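Local coordinates for oxidoreductase, NAD-binding/iron-sulfur cluster-binding protein (Nitratireductor pacificus pht-3B, PDB 6ZXU) that acts as a catabolic reductive dehalogenase, carrying a bound cobalamin and two [4Fe-4S] clusters, at residues E291-V296 with L506-G511; W597-T602 with R607-S612. All coordinates share one frame; numbering follows the deposited sequence.

Contact 1 (E291-V296 with L506-G511)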
# COMPACT_ATOMS: atom_id res chain seq x y z
N GLU A 291 5.43 16.38 11.67
CA GLU A 291 6.05 17.18 12.73
C GLU A 291 5.12 18.19 13.34
O GLU A 291 5.46 18.75 14.33
CB GLU A 291 7.28 17.88 12.20
CG GLU A 291 7.03 19.02 11.22
CD GLU A 291 6.85 18.61 9.77
OE1 GLU A 291 6.86 17.37 9.42
OE2 GLU A 291 6.63 19.55 8.98
N THR A 292 3.94 18.41 12.77
CA THR A 292 2.96 19.35 13.31
C THR A 292 1.93 18.70 14.19
O THR A 292 1.05 19.40 14.68
CB THR A 292 2.18 20.10 12.18
OG1 THR A 292 1.32 19.21 11.43
CG2 THR A 292 3.17 20.78 11.22
N ILE A 293 1.96 17.37 14.33
CA ILE A 293 0.98 16.68 15.14
C ILE A 293 1.51 16.63 16.57
O ILE A 293 2.70 16.33 16.75
CB ILE A 293 0.72 15.27 14.55
CG1 ILE A 293 0.26 15.37 13.09
CG2 ILE A 293 -0.28 14.46 15.37
CD1 ILE A 293 -1.08 16.04 12.88
N ARG A 294 0.66 16.84 17.56
CA ARG A 294 1.05 16.66 18.94
C ARG A 294 1.53 15.25 19.25
O ARG A 294 0.89 14.24 18.90
CB ARG A 294 -0.05 16.99 19.93
CG ARG A 294 -0.22 18.50 20.01
CD ARG A 294 -1.02 18.99 21.19
NE ARG A 294 -1.07 17.99 22.25
CZ ARG A 294 -2.20 17.54 22.80
NH1 ARG A 294 -2.14 16.61 23.76
NH2 ARG A 294 -3.39 18.01 22.43
N ARG A 295 2.66 15.18 19.95
CA ARG A 295 3.20 13.91 20.49
C ARG A 295 2.90 13.83 21.96
O ARG A 295 2.92 14.81 22.67
CB ARG A 295 4.70 13.85 20.26
CG ARG A 295 5.08 14.03 18.81
CD ARG A 295 4.92 12.72 18.06
NE ARG A 295 5.04 12.88 16.62
CZ ARG A 295 5.28 11.89 15.80
NH1 ARG A 295 5.37 10.65 16.24
NH2 ARG A 295 5.36 12.15 14.48
N VAL A 296 2.72 12.64 22.43
CA VAL A 296 2.56 12.33 23.81
C VAL A 296 3.38 11.14 24.10
O VAL A 296 3.65 10.29 23.25
CB VAL A 296 1.04 12.14 24.19
CG1 VAL A 296 0.29 13.46 24.18
CG2 VAL A 296 0.36 11.24 23.20
N LEU A 506 -5.84 4.91 12.49
CA LEU A 506 -6.15 5.99 11.61
C LEU A 506 -5.08 7.10 11.72
O LEU A 506 -4.72 7.55 12.78
CB LEU A 506 -7.55 6.51 11.93
CG LEU A 506 -8.27 7.47 11.00
CD1 LEU A 506 -9.73 7.31 11.18
CD2 LEU A 506 -7.86 8.93 11.19
N ASN A 507 -4.57 7.51 10.57
CA ASN A 507 -3.52 8.50 10.40
C ASN A 507 -4.15 9.85 10.08
O ASN A 507 -5.16 9.92 9.38
CB ASN A 507 -2.58 8.06 9.23
CG ASN A 507 -1.55 9.07 8.88
OD1 ASN A 507 -1.76 9.98 8.12
ND2 ASN A 507 -0.37 8.93 9.50
N PRO A 508 -3.61 10.97 10.60
CA PRO A 508 -4.30 12.23 10.40
C PRO A 508 -4.26 12.78 8.96
O PRO A 508 -5.03 13.68 8.62
CB PRO A 508 -3.61 13.16 11.40
CG PRO A 508 -2.30 12.53 11.65
CD PRO A 508 -2.51 11.06 11.56
N PHE A 509 -3.44 12.23 8.09
CA PHE A 509 -3.33 12.74 6.73
C PHE A 509 -3.95 11.77 5.71
O PHE A 509 -4.51 12.25 4.74
CB PHE A 509 -1.87 13.03 6.35
CG PHE A 509 -1.25 14.08 7.23
CD1 PHE A 509 -1.58 15.39 7.05
CD2 PHE A 509 -0.46 13.75 8.31
CE1 PHE A 509 -1.07 16.37 7.89
CE2 PHE A 509 0.10 14.71 9.13
CZ PHE A 509 -0.21 16.02 8.96
N ILE A 510 -3.79 10.46 5.84
CA ILE A 510 -4.35 9.48 4.85
C ILE A 510 -5.50 8.69 5.47
O ILE A 510 -5.99 7.75 4.87
CB ILE A 510 -3.29 8.58 4.23
CG1 ILE A 510 -2.68 7.63 5.23
CG2 ILE A 510 -2.22 9.40 3.56
CD1 ILE A 510 -1.88 6.54 4.57
N GLY A 511 -5.95 9.11 6.68
CA GLY A 511 -7.05 8.44 7.28
C GLY A 511 -6.77 6.99 7.54
O GLY A 511 -5.66 6.61 7.91

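Contact 2 (W597-T602 with R607-S612). With NA (sodium ion), chain G.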
# COMPACT_ATOMS: atom_id res chain seq x y z
N TRP A 597 -12.24 10.88 7.29
CA TRP A 597 -10.80 11.16 7.17
C TRP A 597 -10.16 10.64 5.88
O TRP A 597 -9.01 10.97 5.59
CB TRP A 597 -10.03 10.61 8.35
CG TRP A 597 -10.37 11.27 9.67
CD1 TRP A 597 -11.38 10.93 10.47
CD2 TRP A 597 -9.65 12.32 10.33
NE1 TRP A 597 -11.35 11.68 11.62
CE2 TRP A 597 -10.32 12.58 11.55
CE3 TRP A 597 -8.49 13.06 10.04
CZ2 TRP A 597 -9.87 13.49 12.46
CZ3 TRP A 597 -8.06 14.00 10.94
CH2 TRP A 597 -8.77 14.23 12.12
N ASN A 598 -10.89 9.82 5.15
CA ASN A 598 -10.48 9.42 3.84
C ASN A 598 -10.86 10.52 2.87
O ASN A 598 -12.02 10.62 2.47
CB ASN A 598 -11.10 8.03 3.49
CG ASN A 598 -10.80 7.60 2.01
OD1 ASN A 598 -9.72 7.83 1.48
ND2 ASN A 598 -11.83 7.16 1.32
N ARG A 599 -9.91 11.36 2.50
CA ARG A 599 -10.17 12.53 1.68
C ARG A 599 -9.15 12.72 0.61
O ARG A 599 -8.04 12.22 0.71
CB ARG A 599 -10.02 13.81 2.49
CG ARG A 599 -10.89 13.88 3.65
CD ARG A 599 -10.93 15.29 4.17
NE ARG A 599 -12.07 15.41 5.05
CZ ARG A 599 -11.97 15.27 6.36
NH1 ARG A 599 -10.80 15.02 6.89
NH2 ARG A 599 -13.06 15.39 7.12
N GLU A 600 -9.52 13.54 -0.40
CA GLU A 600 -8.61 13.90 -1.45
C GLU A 600 -7.46 14.77 -0.91
O GLU A 600 -7.63 15.56 0.02
CB GLU A 600 -9.37 14.61 -2.62
CG GLU A 600 -8.57 14.51 -3.94
CD GLU A 600 -9.18 15.28 -5.13
OE1 GLU A 600 -10.37 15.62 -5.09
OE2 GLU A 600 -8.44 15.55 -6.11
N ASP A 601 -6.30 14.68 -1.56
CA ASP A 601 -5.07 15.49 -1.19
C ASP A 601 -5.08 16.90 -1.86
O ASP A 601 -4.24 17.21 -2.72
CB ASP A 601 -3.82 14.65 -1.55
CG ASP A 601 -2.48 15.27 -1.08
OD1 ASP A 601 -2.43 15.94 0.02
OD2 ASP A 601 -1.49 15.09 -1.86
N THR A 602 -6.10 17.69 -1.51
CA THR A 602 -6.29 19.05 -2.01
C THR A 602 -6.25 20.04 -0.84
O THR A 602 -6.17 19.67 0.30
CB THR A 602 -7.63 19.25 -2.71
OG1 THR A 602 -8.69 18.99 -1.78
CG2 THR A 602 -7.73 18.33 -3.87
N ARG A 607 -7.53 21.14 4.72
CA ARG A 607 -8.15 22.05 5.65
C ARG A 607 -9.23 21.38 6.51
O ARG A 607 -9.32 21.68 7.72
CB ARG A 607 -8.70 23.28 4.90
CG ARG A 607 -9.33 24.35 5.80
CD ARG A 607 -8.46 24.75 7.01
NE ARG A 607 -7.12 25.18 6.58
CZ ARG A 607 -6.79 26.46 6.31
NH1 ARG A 607 -7.69 27.43 6.44
NH2 ARG A 607 -5.56 26.76 5.93
N LEU A 608 -10.04 20.54 5.95
CA LEU A 608 -11.02 19.82 6.73
C LEU A 608 -10.39 18.94 7.78
O LEU A 608 -10.88 18.86 8.93
CB LEU A 608 -11.94 19.04 5.90
CG LEU A 608 -12.99 19.86 5.11
CD1 LEU A 608 -13.59 19.00 4.06
CD2 LEU A 608 -14.08 20.32 6.04
N ALA A 609 -9.23 18.37 7.46
CA ALA A 609 -8.50 17.61 8.48
C ALA A 609 -7.89 18.51 9.54
O ALA A 609 -7.93 18.19 10.72
CB ALA A 609 -7.40 16.79 7.82
N GLU A 610 -7.28 19.62 9.15
CA GLU A 610 -6.75 20.60 10.11
C GLU A 610 -7.81 21.07 11.07
O GLU A 610 -7.58 21.18 12.28
CB GLU A 610 -6.14 21.81 9.44
CG GLU A 610 -4.92 21.54 8.57
CD GLU A 610 -4.42 22.81 7.76
OE1 GLU A 610 -5.00 23.25 6.70
OE2 GLU A 610 -3.37 23.39 8.18
N LEU A 611 -9.00 21.36 10.56
CA LEU A 611 -10.06 21.78 11.42
C LEU A 611 -10.46 20.69 12.37
O LEU A 611 -10.78 20.98 13.52
CB LEU A 611 -11.26 22.27 10.60
CG LEU A 611 -11.16 23.54 9.81
CD1 LEU A 611 -12.30 23.69 8.81
CD2 LEU A 611 -11.14 24.71 10.76
N SER A 612 -10.54 19.44 11.89
CA SER A 612 -10.90 18.33 12.76
C SER A 612 -9.92 18.19 13.90
O SER A 612 -10.31 17.94 15.00
CB SER A 612 -10.97 17.03 11.97
OG SER A 612 -11.80 17.12 10.81
NA NA G . -14.52 10.34 2.83
O HOH W 1 -11.92 14.60 9.60
O HOH W 2 -16.54 9.90 3.76
O HOH W 3 -14.52 12.59 3.42
O HOH W 4 -15.06 8.82 0.96

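Contact 1 (E291-V296 with L506-G511)
The Asx turn of N507 sits in a loop beside the cofactor region and presents P508 and F509 to I293. The P508 side chain is about 10 Å from the bound cobalamin, and L506 touches one iron-sulfur cluster. The contact itself is apolar. The CD1 methyl of I293 is the main touching atom and lies 3.9 Å from P508 CG. I293 CD1 is also 4.0 Å from F509 CZ, so it bridges the pyrrolidine ring and the tip of the phenyl. I293 CG1 also takes part, 4.0 Å from F509 CE2. This branch reaches the loop because CG1 stands anti to the carbonyl carbon (chi1 -57°). At the edge of the F509 ring, near its plane, is T292 OG1, 4.3 Å from F509 CZ. That hydroxyl is hydrogen-bonded to P289 O.

Residues 506-511 lie in the connection that leads from strand 505-506 to strand 514-521, a member of a four-stranded antiparallel sheet. On the other side of the contact, the chain at 294-295 pairs weakly with strand 531-532. I531 of that strand and I613 of helix 603-614 both touch I293 and P508, which closes a small apolar cluster.

N507 OD1 helps hold the loop, accepting two backbone N-H groups. F509 N is 2.8 Å from N507 OD1 and approaches from above the carbonyl plane, 39° out of it. I510 N, 3.1 Å from N507 OD1, is tilted from that plane by 16°. N507 ND2 is hydrogen-bonded to L495 O.

Contact 2 (W597-T602 with R607-S612)
The R599 guanidinium has L608 CB over one face, 3.7 Å above its plane, and W597 N over the opposite face. Water 1 lies in plane at its edge. This same water sits 3.2 Å above the W597 ring, over its centre. The indole also meets the helix: W597 CH2 is 3.6 Å from S612 CB, approached obliquely. The contact folds the chain that follows the last cysteines of the dicluster ferredoxin-type region back onto helix 603-614. T602 is the N-cap of that helix. W597 also touches one [4Fe-4S] cluster.

R599 is extended from CG to NE and crosses L608 at about a right angle. R599 NE is 3.7 Å from L608 CB. R599 NH2 donates to water 1 at 2.8 Å, and water 1 in turn donates to S612 OG. The S612 hydroxyl hydrogen-bonds back to L608 O, one turn earlier. L608 O thus accepts from S612 OG and S612 N, on opposite faces of its plane. The carbonyl oxygen of N598, between W597 and R599 in the chain, coordinates a sodium ion, with C595 O and three waters as the other ligands and N598 O 2.5 Å from the metal.

Along the chain, contact 1 comes first. It closes a long loop of 209 residues between 296 and 506, which includes helix 445-469 and strands 394-399, 422-429 and 474-477. Strand 514-521 then completes their sheet. Contact 2 opens only afterwards and spans only the four residues 603-606, the start of helix 603-614. The two are in series and neither nest nor cross. The centres of contact 1 and contact 2 are about 12 Å apart, and the two touch directly. L506 CD2 packs 3.8 Å from W597 CG, and P508 O is 4.0 Å from A609 CB. The loop leading to strand 514-521 is thus wedged between the chain at 291-296 and W597, next to the cluster, and helix 603-614.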